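Local structure of calcium-dependent protein kinase, putative (Plasmodium falciparum, 3MSE) at residues A[18-23]-A[173-178]; A[48-53]-A[57-62]; A[80-85]-A[93-98]; A[115-120]-A[131-136]. The protein probably phosphorylates serine and threonine residues of proteins in response to calcium, this chain being its C-terminal, calcium-binding EF-hand region. All coordinates share one frame; numbering follows the deposited sequence.

Interaction 1: residues A[18-23]-A[173-178]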
loop_
_atom_site.group_PDB
_atom_site.type_symbol
_atom_site.label_atom_id
_atom_site.label_comp_id
_atom_site.label_asym_id
_atom_site.label_seq_id
_atom_site.Cartn_x
_atom_site.Cartn_y
_atom_site.Cartn_z
ATOM N N ASN A 18 -17.707 10.442 -11.712
ATOM C CA ASN A 18 -17.542 9.057 -12.052
ATOM C C ASN A 18 -16.117 8.754 -12.517
ATOM O O ASN A 18 -15.533 7.757 -12.102
ATOM C CB ASN A 18 -18.586 8.646 -13.081
ATOM C CG ASN A 18 -19.948 8.407 -12.457
ATOM O OD1 ASN A 18 -20.070 7.725 -11.429
ATOM N ND2 ASN A 18 -20.982 8.950 -13.082
ATOM N N ILE A 19 -15.537 9.660 -13.300
ATOM C CA ILE A 19 -14.150 9.493 -13.787
ATOM C C ILE A 19 -13.099 9.522 -12.667
ATOM O O ILE A 19 -12.184 8.681 -12.635
ATOM C CB ILE A 19 -13.819 10.481 -14.940
ATOM C CG1 ILE A 19 -14.681 10.124 -16.171
ATOM C CG2 ILE A 19 -12.333 10.442 -15.290
ATOM C CD1 ILE A 19 -14.687 11.167 -17.304
ATOM N N ARG A 20 -13.236 10.461 -11.733
ATOM C CA ARG A 20 -12.383 10.469 -10.529
ATOM C C ARG A 20 -12.460 9.132 -9.818
ATOM O O ARG A 20 -11.441 8.552 -9.432
ATOM C CB ARG A 20 -12.842 11.574 -9.566
ATOM C CG ARG A 20 -11.771 12.156 -8.674
ATOM C CD ARG A 20 -11.353 11.325 -7.471
ATOM N NE ARG A 20 -12.431 10.813 -6.631
ATOM C CZ ARG A 20 -12.426 10.812 -5.290
ATOM N NH1 ARG A 20 -11.432 11.357 -4.607
ATOM N NH2 ARG A 20 -13.445 10.287 -4.628
ATOM N N ASN A 21 -13.677 8.639 -9.642
ATOM C CA ASN A 21 -13.869 7.409 -8.902
ATOM C C ASN A 21 -13.421 6.165 -9.692
ATOM O O ASN A 21 -12.975 5.198 -9.108
ATOM C CB ASN A 21 -15.318 7.305 -8.428
ATOM C CG ASN A 21 -15.642 8.338 -7.327
ATOM O OD1 ASN A 21 -14.742 8.977 -6.790
ATOM N ND2 ASN A 21 -16.917 8.498 -7.013
ATOM N N ILE A 22 -13.526 6.212 -11.010
ATOM C CA ILE A 22 -12.960 5.143 -11.852
ATOM C C ILE A 22 -11.451 5.036 -11.617
ATOM O O ILE A 22 -10.921 3.939 -11.386
ATOM C CB ILE A 22 -13.323 5.343 -13.328
ATOM C CG1 ILE A 22 -14.802 5.003 -13.506
ATOM C CG2 ILE A 22 -12.447 4.408 -14.241
ATOM C CD1 ILE A 22 -15.425 5.589 -14.738
ATOM N N ILE A 23 -10.789 6.190 -11.621
ATOM C CA ILE A 23 -9.376 6.312 -11.285
ATOM C C ILE A 23 -9.083 5.786 -9.881
ATOM O O ILE A 23 -8.095 5.062 -9.674
ATOM C CB ILE A 23 -8.899 7.787 -11.437
ATOM C CG1 ILE A 23 -9.019 8.238 -12.895
ATOM C CG2 ILE A 23 -7.442 7.974 -10.933
ATOM C CD1 ILE A 23 -8.994 9.775 -13.104
ATOM N N LYS A 173 -1.441 14.104 -10.721
ATOM C CA LYS A 173 -1.187 13.965 -9.293
ATOM C C LYS A 173 -1.789 15.120 -8.509
ATOM O O LYS A 173 -2.412 14.914 -7.471
ATOM C CB LYS A 173 0.321 13.890 -9.026
ATOM C CG LYS A 173 0.690 13.600 -7.573
ATOM C CD LYS A 173 1.872 14.443 -7.125
ATOM C CE LYS A 173 3.220 13.781 -7.402
ATOM N NZ LYS A 173 3.794 13.139 -6.175
ATOM N N ASP A 174 -1.595 16.332 -9.015
ATOM C CA ASP A 174 -2.104 17.532 -8.358
ATOM C C ASP A 174 -3.623 17.521 -8.303
ATOM O O ASP A 174 -4.201 17.875 -7.275
ATOM C CB ASP A 174 -1.612 18.802 -9.060
ATOM C CG ASP A 174 -0.123 19.084 -8.813
ATOM O OD1 ASP A 174 0.495 18.447 -7.929
ATOM O OD2 ASP A 174 0.430 19.952 -9.526
ATOM N N TYR A 175 -4.277 17.112 -9.394
ATOM C CA TYR A 175 -5.741 17.029 -9.356
ATOM C C TYR A 175 -6.232 15.994 -8.342
ATOM O O TYR A 175 -7.090 16.297 -7.513
ATOM C CB TYR A 175 -6.379 16.782 -10.728
ATOM C CG TYR A 175 -7.877 16.575 -10.605
ATOM C CD1 TYR A 175 -8.736 17.656 -10.413
ATOM C CD2 TYR A 175 -8.430 15.288 -10.636
ATOM C CE1 TYR A 175 -10.115 17.467 -10.274
ATOM C CE2 TYR A 175 -9.802 15.084 -10.500
ATOM C CZ TYR A 175 -10.639 16.177 -10.323
ATOM O OH TYR A 175 -11.997 15.976 -10.185
ATOM N N MET A 176 -5.690 14.779 -8.409
ATOM C CA MET A 176 -6.180 13.705 -7.546
ATOM C C MET A 176 -6.005 14.070 -6.074
ATOM O O MET A 176 -6.927 13.887 -5.274
ATOM C CB MET A 176 -5.505 12.370 -7.869
ATOM C CG MET A 176 -5.863 11.800 -9.249
ATOM S SD MET A 176 -7.635 11.493 -9.504
ATOM C CE MET A 176 -7.948 10.277 -8.230
ATOM N N LEU A 177 -4.831 14.599 -5.726
ATOM C CA LEU A 177 -4.545 15.031 -4.348
ATOM C C LEU A 177 -5.529 16.077 -3.836
ATOM O O LEU A 177 -5.939 16.021 -2.691
ATOM C CB LEU A 177 -3.112 15.542 -4.204
ATOM C CG LEU A 177 -2.011 14.485 -4.172
ATOM C CD1 LEU A 177 -0.644 15.157 -4.310
ATOM C CD2 LEU A 177 -2.067 13.644 -2.907
ATOM N N SER A 178 -5.921 17.011 -4.694
ATOM C CA SER A 178 -6.903 18.031 -4.326
ATOM C C SER A 178 -8.312 17.486 -4.058
ATOM O O SER A 178 -9.167 18.220 -3.565
ATOM C CB SER A 178 -6.993 19.077 -5.426
ATOM O OG SER A 178 -7.800 18.586 -6.483
#

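Interaction 2: residues A[48-53]-A[57-62]. With CA (calcium ion), chain E.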
loop_
_atom_site.group_PDB
_atom_site.type_symbol
_atom_site.label_atom_id
_atom_site.label_comp_id
_atom_site.label_asym_id
_atom_site.label_seq_id
_atom_site.Cartn_x
_atom_site.Cartn_y
_atom_site.Cartn_z
ATOM N N LEU A 48 3.527 -20.813 11.237
ATOM C CA LEU A 48 4.826 -20.913 11.919
ATOM C C LEU A 48 4.725 -20.777 13.428
ATOM O O LEU A 48 5.505 -21.376 14.174
ATOM C CB LEU A 48 5.836 -19.894 11.385
ATOM C CG LEU A 48 6.145 -19.839 9.888
ATOM C CD1 LEU A 48 7.512 -19.221 9.672
ATOM C CD2 LEU A 48 6.076 -21.214 9.273
ATOM N N ASP A 49 3.758 -19.977 13.864
ATOM C CA ASP A 49 3.568 -19.648 15.264
ATOM C C ASP A 49 2.819 -20.789 15.954
ATOM O O ASP A 49 1.628 -20.662 16.282
ATOM C CB ASP A 49 2.781 -18.332 15.346
ATOM C CG ASP A 49 2.629 -17.817 16.752
ATOM O OD1 ASP A 49 3.428 -18.174 17.648
ATOM O OD2 ASP A 49 1.696 -17.017 16.949
ATOM N N THR A 50 3.526 -21.895 16.185
ATOM C CA THR A 50 2.896 -23.131 16.666
ATOM C C THR A 50 2.441 -23.068 18.127
ATOM O O THR A 50 1.655 -23.901 18.555
ATOM C CB THR A 50 3.789 -24.383 16.461
ATOM O OG1 THR A 50 5.069 -24.157 17.055
ATOM C CG2 THR A 50 3.945 -24.711 14.981
ATOM N N ASN A 51 2.933 -22.092 18.883
ATOM C CA ASN A 51 2.438 -21.872 20.239
ATOM C C ASN A 51 1.442 -20.716 20.297
ATOM O O ASN A 51 0.971 -20.336 21.363
ATOM C CB ASN A 51 3.583 -21.703 21.243
ATOM C CG ASN A 51 4.408 -20.449 21.000
ATOM O OD1 ASN A 51 4.208 -19.718 20.020
ATOM N ND2 ASN A 51 5.350 -20.193 21.900
ATOM N N HIS A 52 1.119 -20.167 19.133
ATOM C CA HIS A 52 0.125 -19.089 19.027
ATOM C C HIS A 52 0.317 -17.967 20.072
ATOM O O HIS A 52 -0.644 -17.541 20.724
ATOM C CB HIS A 52 -1.306 -19.663 19.064
ATOM C CG HIS A 52 -1.565 -20.718 18.026
ATOM N ND1 HIS A 52 -1.376 -20.501 16.676
ATOM C CD2 HIS A 52 -2.003 -21.995 18.142
ATOM C CE1 HIS A 52 -1.681 -21.601 16.006
ATOM N NE2 HIS A 52 -2.072 -22.521 16.871
ATOM N N ASN A 53 1.559 -17.507 20.227
ATOM C CA ASN A 53 1.890 -16.375 21.106
ATOM C C ASN A 53 2.147 -15.081 20.301
ATOM O O ASN A 53 2.655 -14.098 20.834
ATOM C CB ASN A 53 3.113 -16.721 21.977
ATOM C CG ASN A 53 4.393 -16.745 21.183
ATOM O OD1 ASN A 53 4.351 -16.637 19.967
ATOM N ND2 ASN A 53 5.540 -16.876 21.862
ATOM N N SER A 57 9.741 -17.655 17.213
ATOM C CA SER A 57 11.073 -17.966 17.717
ATOM C C SER A 57 11.992 -18.388 16.555
ATOM O O SER A 57 11.512 -18.652 15.456
ATOM C CB SER A 57 11.031 -19.060 18.782
ATOM O OG SER A 57 10.745 -20.323 18.211
ATOM N N HIS A 58 13.298 -18.455 16.804
ATOM C CA HIS A 58 14.230 -18.975 15.790
ATOM C C HIS A 58 13.859 -20.404 15.378
ATOM O O HIS A 58 13.786 -20.713 14.180
ATOM C CB HIS A 58 15.691 -18.870 16.263
ATOM C CG HIS A 58 16.234 -17.467 16.244
ATOM N ND1 HIS A 58 17.584 -17.186 16.142
ATOM C CD2 HIS A 58 15.608 -16.265 16.308
ATOM C CE1 HIS A 58 17.766 -15.878 16.161
ATOM N NE2 HIS A 58 16.583 -15.296 16.259
ATOM N N ARG A 59 13.602 -21.257 16.364
ATOM C CA ARG A 59 13.222 -22.651 16.107
ATOM C C ARG A 59 11.961 -22.784 15.256
ATOM O O ARG A 59 11.930 -23.576 14.311
ATOM C CB ARG A 59 13.053 -23.421 17.422
ATOM C CG ARG A 59 12.510 -24.834 17.243
ATOM C CD ARG A 59 12.098 -25.442 18.582
ATOM N NE ARG A 59 10.961 -24.726 19.162
ATOM C CZ ARG A 59 9.764 -24.626 18.588
ATOM N NH1 ARG A 59 9.534 -25.180 17.390
ATOM N NH2 ARG A 59 8.801 -23.958 19.204
ATOM N N GLU A 60 10.921 -22.016 15.588
ATOM C CA GLU A 60 9.661 -22.066 14.815
ATOM C C GLU A 60 9.878 -21.830 13.316
ATOM O O GLU A 60 9.249 -22.488 12.477
ATOM C CB GLU A 60 8.625 -21.055 15.332
ATOM C CG GLU A 60 7.969 -21.456 16.682
ATOM C CD GLU A 60 7.010 -20.389 17.225
ATOM O OE1 GLU A 60 6.102 -20.749 17.998
ATOM O OE2 GLU A 60 7.141 -19.190 16.874
ATOM N N ILE A 61 10.736 -20.869 12.988
ATOM C CA ILE A 61 11.051 -20.565 11.596
ATOM C C ILE A 61 12.011 -21.651 11.044
ATOM O O ILE A 61 11.838 -22.138 9.928
ATOM C CB ILE A 61 11.699 -19.164 11.478
ATOM C CG1 ILE A 61 10.697 -18.075 11.890
ATOM C CG2 ILE A 61 12.210 -18.885 10.072
ATOM C CD1 ILE A 61 11.328 -16.706 11.983
ATOM N N TYR A 62 13.013 -21.996 11.841
ATOM C CA TYR A 62 14.055 -22.937 11.442
ATOM C C TYR A 62 13.450 -24.254 10.960
ATOM O O TYR A 62 13.760 -24.729 9.861
ATOM C CB TYR A 62 15.010 -23.234 12.601
ATOM C CG TYR A 62 16.301 -23.879 12.148
ATOM C CD1 TYR A 62 16.325 -25.203 11.679
ATOM C CD2 TYR A 62 17.501 -23.162 12.172
ATOM C CE1 TYR A 62 17.530 -25.793 11.248
ATOM C CE2 TYR A 62 18.703 -23.736 11.745
ATOM C CZ TYR A 62 18.713 -25.049 11.284
ATOM O OH TYR A 62 19.907 -25.610 10.853
HETATM CA CA CA E . 5.326 -18.359 18.545
HETATM O O HOH W 1 6.978 -23.465 13.326
HETATM O O HOH W 2 7.085 -25.050 15.344
HETATM O O HOH W 3 6.387 -22.681 19.463
HETATM O O HOH W 4 6.843 -18.516 19.624
#

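Interaction 3: residues A[80-85]-A[93-98]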
loop_
_atom_site.group_PDB
_atom_site.type_symbol
_atom_site.label_atom_id
_atom_site.label_comp_id
_atom_site.label_asym_id
_atom_site.label_seq_id
_atom_site.Cartn_x
_atom_site.Cartn_y
_atom_site.Cartn_z
ATOM N N GLN A 80 19.155 -14.073 11.321
ATOM C CA GLN A 80 19.832 -12.871 11.811
ATOM C C GLN A 80 19.473 -11.568 11.070
ATOM O O GLN A 80 19.665 -10.474 11.620
ATOM C CB GLN A 80 21.342 -13.085 11.867
ATOM C CG GLN A 80 21.752 -14.152 12.865
ATOM C CD GLN A 80 21.381 -13.801 14.307
ATOM O OE1 GLN A 80 21.628 -12.691 14.771
ATOM N NE2 GLN A 80 20.814 -14.760 15.019
ATOM N N ALA A 81 18.957 -11.683 9.844
ATOM C CA ALA A 81 18.386 -10.537 9.124
ATOM C C ALA A 81 16.976 -10.162 9.632
ATOM O O ALA A 81 16.654 -8.972 9.803
ATOM C CB ALA A 81 18.351 -10.820 7.624
ATOM N N LEU A 82 16.150 -11.181 9.850
ATOM C CA LEU A 82 14.806 -11.008 10.372
ATOM C C LEU A 82 14.812 -10.448 11.802
ATOM O O LEU A 82 14.057 -9.522 12.096
ATOM C CB LEU A 82 14.046 -12.337 10.376
ATOM C CG LEU A 82 13.605 -12.940 9.040
ATOM C CD1 LEU A 82 12.761 -14.155 9.318
ATOM C CD2 LEU A 82 12.831 -11.900 8.162
ATOM N N ASP A 83 15.660 -11.015 12.660
ATOM C CA ASP A 83 15.736 -10.643 14.083
ATOM C C ASP A 83 16.511 -9.331 14.206
ATOM O O ASP A 83 17.651 -9.277 14.685
ATOM C CB ASP A 83 16.382 -11.755 14.918
ATOM C CG ASP A 83 16.033 -11.661 16.415
ATOM O OD1 ASP A 83 15.318 -10.704 16.822
ATOM O OD2 ASP A 83 16.479 -12.551 17.180
ATOM N N ILE A 84 15.854 -8.271 13.761
ATOM C CA ILE A 84 16.492 -6.981 13.603
ATOM C C ILE A 84 16.854 -6.351 14.951
ATOM O O ILE A 84 17.818 -5.580 15.046
ATOM C CB ILE A 84 15.627 -6.092 12.673
ATOM C CG1 ILE A 84 16.503 -5.367 11.671
ATOM C CG2 ILE A 84 14.592 -5.212 13.423
ATOM C CD1 ILE A 84 15.875 -5.349 10.363
ATOM N N ASN A 85 16.115 -6.747 15.988
ATOM C CA ASN A 85 16.368 -6.314 17.360
ATOM C C ASN A 85 17.179 -7.321 18.171
ATOM O O ASN A 85 17.429 -7.101 19.366
ATOM C CB ASN A 85 15.037 -6.010 18.061
ATOM C CG ASN A 85 14.436 -4.693 17.609
ATOM O OD1 ASN A 85 14.978 -3.633 17.907
ATOM N ND2 ASN A 85 13.326 -4.752 16.876
ATOM N N THR A 93 5.604 -7.818 12.174
ATOM C CA THR A 93 6.138 -6.769 11.311
ATOM C C THR A 93 7.528 -7.130 10.767
ATOM O O THR A 93 7.817 -6.903 9.604
ATOM C CB THR A 93 6.152 -5.401 12.061
ATOM O OG1 THR A 93 4.794 -5.051 12.336
ATOM C CG2 THR A 93 6.766 -4.304 11.197
ATOM N N GLU A 94 8.380 -7.664 11.627
ATOM C CA GLU A 94 9.733 -8.073 11.221
ATOM C C GLU A 94 9.757 -9.248 10.223
ATOM O O GLU A 94 10.600 -9.273 9.302
ATOM C CB GLU A 94 10.580 -8.367 12.446
ATOM C CG GLU A 94 10.752 -7.108 13.335
ATOM C CD GLU A 94 11.204 -7.422 14.756
ATOM O OE1 GLU A 94 11.378 -6.453 15.532
ATOM O OE2 GLU A 94 11.402 -8.614 15.105
ATOM N N PHE A 95 8.820 -10.177 10.397
ATOM C CA PHE A 95 8.679 -11.350 9.542
ATOM C C PHE A 95 8.231 -10.872 8.182
ATOM O O PHE A 95 8.756 -11.266 7.148
ATOM C CB PHE A 95 7.635 -12.320 10.117
ATOM C CG PHE A 95 7.432 -13.579 9.288
ATOM C CD1 PHE A 95 6.235 -13.801 8.620
ATOM C CD2 PHE A 95 8.440 -14.547 9.195
ATOM C CE1 PHE A 95 6.036 -14.976 7.873
ATOM C CE2 PHE A 95 8.255 -15.726 8.440
ATOM C CZ PHE A 95 7.069 -15.945 7.790
ATOM N N MET A 96 7.253 -9.986 8.198
ATOM C CA MET A 96 6.654 -9.530 6.987
ATOM C C MET A 96 7.592 -8.625 6.162
ATOM O O MET A 96 7.563 -8.646 4.917
ATOM C CB MET A 96 5.298 -8.916 7.340
ATOM C CG MET A 96 5.157 -7.509 7.036
ATOM S SD MET A 96 4.288 -7.625 5.511
ATOM C CE MET A 96 4.840 -6.072 4.834
ATOM N N ALA A 97 8.450 -7.877 6.845
ATOM C CA ALA A 97 9.487 -7.098 6.189
ATOM C C ALA A 97 10.414 -7.971 5.308
ATOM O O ALA A 97 10.829 -7.549 4.249
ATOM C CB ALA A 97 10.309 -6.352 7.221
ATOM N N GLY A 98 10.723 -9.176 5.765
ATOM C CA GLY A 98 11.623 -10.063 5.031
ATOM C C GLY A 98 10.932 -10.908 3.980
ATOM O O GLY A 98 11.610 -11.450 3.103
HETATM O O HOH W 5 12.807 -8.002 9.845
HETATM O O HOH W 6 13.816 -8.449 16.249
#

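Interaction 4: residues A[115-120]-A[131-136]. With CA (calcium ion), chain B.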
loop_
_atom_site.group_PDB
_atom_site.type_symbol
_atom_site.label_atom_id
_atom_site.label_comp_id
_atom_site.label_asym_id
_atom_site.label_seq_id
_atom_site.Cartn_x
_atom_site.Cartn_y
_atom_site.Cartn_z
ATOM N N ASN A 115 0.056 5.355 -15.305
ATOM C CA ASN A 115 0.675 4.502 -16.326
ATOM C C ASN A 115 -0.322 3.586 -16.993
ATOM O O ASN A 115 -0.258 3.390 -18.200
ATOM C CB ASN A 115 1.843 3.693 -15.752
ATOM C CG ASN A 115 3.102 4.533 -15.581
ATOM O OD1 ASN A 115 3.271 5.557 -16.243
ATOM N ND2 ASN A 115 3.978 4.112 -14.691
ATOM N N LYS A 116 -1.258 3.040 -16.217
ATOM C CA LYS A 116 -2.329 2.226 -16.796
ATOM C C LYS A 116 -3.212 3.020 -17.749
ATOM O O LYS A 116 -3.652 2.493 -18.764
ATOM C CB LYS A 116 -3.170 1.559 -15.715
ATOM C CG LYS A 116 -2.482 0.358 -15.099
ATOM C CD LYS A 116 -3.430 -0.484 -14.273
ATOM C CE LYS A 116 -2.748 -1.788 -13.841
ATOM N NZ LYS A 116 -1.434 -1.542 -13.154
ATOM N N ILE A 117 -3.447 4.290 -17.433
ATOM C CA ILE A 117 -4.318 5.133 -18.249
ATOM C C ILE A 117 -3.634 5.608 -19.544
ATOM O O ILE A 117 -4.263 5.693 -20.590
ATOM C CB ILE A 117 -4.880 6.335 -17.442
ATOM C CG1 ILE A 117 -5.771 5.837 -16.282
ATOM C CG2 ILE A 117 -5.681 7.263 -18.339
ATOM C CD1 ILE A 117 -6.034 6.894 -15.199
ATOM N N ASP A 118 -2.347 5.925 -19.445
ATOM C CA ASP A 118 -1.536 6.324 -20.585
ATOM C C ASP A 118 -1.227 5.065 -21.420
ATOM O O ASP A 118 -0.155 4.470 -21.286
ATOM C CB ASP A 118 -0.260 6.974 -20.049
ATOM C CG ASP A 118 0.725 7.351 -21.136
ATOM O OD1 ASP A 118 1.924 7.462 -20.792
ATOM O OD2 ASP A 118 0.311 7.547 -22.306
ATOM N N LYS A 119 -2.182 4.657 -22.255
ATOM C CA LYS A 119 -2.094 3.373 -22.973
ATOM C C LYS A 119 -0.792 3.257 -23.767
ATOM O O LYS A 119 -0.137 2.213 -23.748
ATOM C CB LYS A 119 -3.287 3.173 -23.925
ATOM C CG LYS A 119 -4.618 2.821 -23.270
ATOM C CD LYS A 119 -5.785 2.976 -24.286
ATOM C CE LYS A 119 -6.148 1.661 -25.036
ATOM N NZ LYS A 119 -7.417 1.720 -25.912
ATOM N N ASP A 120 -0.421 4.349 -24.436
ATOM C CA ASP A 120 0.717 4.362 -25.358
ATOM C C ASP A 120 2.039 4.815 -24.730
ATOM O O ASP A 120 3.021 5.061 -25.443
ATOM C CB ASP A 120 0.380 5.202 -26.597
ATOM C CG ASP A 120 -0.771 4.616 -27.402
ATOM O OD1 ASP A 120 -0.746 3.394 -27.683
ATOM O OD2 ASP A 120 -1.704 5.373 -27.756
ATOM N N VAL A 131 -11.295 8.377 -23.048
ATOM C CA VAL A 131 -12.321 7.677 -23.829
ATOM C C VAL A 131 -12.130 6.164 -23.660
ATOM O O VAL A 131 -13.090 5.408 -23.457
ATOM C CB VAL A 131 -12.288 8.094 -25.326
ATOM C CG1 VAL A 131 -13.258 7.234 -26.180
ATOM C CG2 VAL A 131 -12.610 9.583 -25.490
ATOM N N SER A 132 -10.879 5.728 -23.693
ATOM C CA SER A 132 -10.605 4.309 -23.579
ATOM C C SER A 132 -10.893 3.806 -22.167
ATOM O O SER A 132 -11.517 2.752 -21.975
ATOM C CB SER A 132 -9.155 4.007 -23.978
ATOM O OG SER A 132 -8.919 2.624 -23.793
ATOM N N LEU A 133 -10.447 4.580 -21.183
ATOM C CA LEU A 133 -10.693 4.259 -19.781
ATOM C C LEU A 133 -12.189 4.020 -19.515
ATOM O O LEU A 133 -12.548 3.140 -18.745
ATOM C CB LEU A 133 -10.150 5.386 -18.866
ATOM C CG LEU A 133 -10.294 5.168 -17.358
ATOM C CD1 LEU A 133 -9.485 3.962 -16.903
ATOM C CD2 LEU A 133 -9.846 6.401 -16.599
ATOM N N VAL A 134 -13.055 4.774 -20.180
ATOM C CA VAL A 134 -14.481 4.650 -19.915
ATOM C C VAL A 134 -15.223 3.806 -20.937
ATOM O O VAL A 134 -16.466 3.873 -21.039
ATOM C CB VAL A 134 -15.151 6.041 -19.720
ATOM C CG1 VAL A 134 -14.417 6.803 -18.615
ATOM C CG2 VAL A 134 -15.151 6.850 -21.017
ATOM N N HIS A 135 -14.470 2.991 -21.673
ATOM C CA HIS A 135 -15.031 2.201 -22.787
ATOM C C HIS A 135 -16.126 1.227 -22.318
ATOM O O HIS A 135 -17.019 0.872 -23.086
ATOM C CB HIS A 135 -13.910 1.432 -23.519
ATOM C CG HIS A 135 -13.516 0.172 -22.822
ATOM N ND1 HIS A 135 -12.763 0.167 -21.669
ATOM C CD2 HIS A 135 -13.837 -1.118 -23.066
ATOM C CE1 HIS A 135 -12.618 -1.077 -21.247
ATOM N NE2 HIS A 135 -13.258 -1.876 -22.082
ATOM N N ASP A 136 -16.065 0.796 -21.057
ATOM C CA ASP A 136 -17.092 -0.101 -20.526
ATOM C C ASP A 136 -18.090 0.601 -19.586
ATOM O O ASP A 136 -18.710 -0.039 -18.744
ATOM C CB ASP A 136 -16.455 -1.314 -19.825
ATOM C CG ASP A 136 -15.559 -0.923 -18.631
ATOM O OD1 ASP A 136 -14.999 -1.854 -18.020
ATOM O OD2 ASP A 136 -15.387 0.280 -18.303
HETATM CA CA CA B . -0.982 8.841 -23.728
HETATM O O HOH W 7 -1.519 6.823 -24.711
HETATM O O HOH W 8 -1.853 9.912 -25.160
#

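Interaction 1: residues A[18-23]-A[173-178]
M176 meets R20 and I23 mainly through its terminal methyl CE, with SD also close to I23 CG2, where helix 169-177 passes the start of the long helix 18-48. CE lies 3.6 Å from I23 CG2. Bends at chi2 (-59°) and chi3 (-62°) curl the thioether back, so that CE also reaches CD of R20, again at 3.6 Å. Y175 adds a looser touch: its ring atom CE2 is 4.0 Å from R20 CG, the ring and the guanidinium being turned almost perpendicular. The axes of the two short segments come no closer than 11.8 Å, crossing at -102°, a distance bridged by long side chains.

No hydrogen bond joins the two segments themselves, but R20 NH1 reaches T179, just past the second. R20 also doubles back on its own helix and grips N21 side-on, NE and NH2 both donating to OD1, the NH2 bond being 2.8 Å long. The amide oxygen lies close to the guanidinium plane, which fixes the rotation of that group. S178 OG bonds to Y175 O.

The junction is thus a buried apolar contact flanked by a polar tie: arginine contributes its methylenes while its charged end is held by N21 and T179.

Interaction 2: residues A[48-53]-A[57-62]
The carboxylate of E60 and the side-chain amide of N51 meet nearly at right angles, their planes 84° apart, around the calcium ion of an EF-hand loop. S57 N donates to E60 OE2 from above the carboxylate plane. In one of its two conformers, the guanidinium of R59 has S57 OG over one face, offset toward the rim, and two waters in plane at its edge, both of which also bond T50 OG1; the bond from NH2 to one of them is weak.

E60 binds the ion with both oxygens, each at 2.6 Å, its chain extended beyond CG (chi2 176°) to reach from helix 58-67 into the loop. D49 OD1, the side chain of N51, N53 OD1, a water and the backbone O of S55 complete the coordination. D49, whose carboxylate is turned 72° from that of E60, is steadied by G54 through OD2. S57 and E60 also form a capping box, E60 N donating to S57 OG at 3.1 Å. L48 CD1 packs on I61 CG1, and a water donates both to L48 O, at 2.7 Å, and to E60 O.

Interaction 3: residues A[80-85]-A[93-98]
L82 and E94 mark the two sides of this contact, one packed close and largely apolar, the other polar and watered. On the close side, L82 CD2 fits against the backbone of helix 92-99, 3.6 Å from E94 O and 3.8 Å from G98 CA. G98, without a side chain, is met directly at its CA. The other branch of the leucine, CD1, comes to the F95 ring obliquely, 4.3 Å from CD2 of the phenylalanine. F95 itself turns to helix 18-48, meeting L44, F45 and L48, while L82 also touches I61 of helix 58-67. At the border of this packing a water donates to L82 O and, at 2.6 Å, to E94 O.

The polar side centres on the carboxylate of E94, carried across to the 80-85 segment by an extended chain (chi2 162°). N85 ND2 donates to E94 OE1 over 2.9 Å; the acceptor lies in the amide plane, but the donor meets the syn side of the carboxylate 33° out of its plane. The other oxygen, OE2, accepts a hydrogen bond from a second water that also donates to D83 OD1 and accepts from N85 N, joining two acidic side chains without direct contact. N85 OD1 is bound by K137 of the second subunit, which thus reaches this end.

This is the helix-loop-helix of an EF-hand, the partner of the calcium-bound hand in an EF-hand pair, with E94 reaching back across its loop.

Interaction 4: residues A[115-120]-A[131-136]
S132, L133 and I117 have the most surface buried here, closely followed by K119. They form two separate pairs: one joins K119, in an EF-hand loop, to S132 of helix 127-133, the other joins the two helices on either side of that loop. In the polar pair, the ammonium of K119 comes to S132 from the loop side, NZ donating to OG over 2.8 Å. The lysine lies along the serine, its CD at 3.2 Å from OG, and a bend at chi3 (93°) turns the end of the chain over the hydroxyl. S132 is also held through its backbone: its O accepts from both H135 N and H135 ND1, the imidazole bond running almost in line with the carbonyl.

The apolar pair is looser. L133 CD2 approaches the end of I117, 4.1 Å from CD1, and both residues also pack on helix 18-48, where each touches I26.

D118 directs its carboxylate elsewhere. OD2 binds the calcium ion at 2.3 Å, OD1 accepts from G123 N, and D122, Y124, D129 and two waters contribute other ligands.

A single charged hydrogen bond at the solvent-exposed lysine and one aliphatic touch thus make up the direct contact; calcium coordination probably adds a further link through the loop.

In the fold
The long helix 18-48 ties the four contacts together: interaction 1 lies at its start and interaction 2 at its end, their centres 44 Å apart on opposite sides of the chain's centre. Interactions 1 and 4 form one cluster, with centres about 14 Å apart; I22 packs on L133 and I23 on I117, and the I23 side chain is about 13 Å from the bound calcium. Interactions 2 and 3 belong to one EF-hand pair, their centres also about 14 Å apart, and are joined by a probable hydrogen bond from H58 NE2 to D83 OD2. Interactions 1 and 3 both touch the second subunit, N21 of one copy packing on I84 of the other.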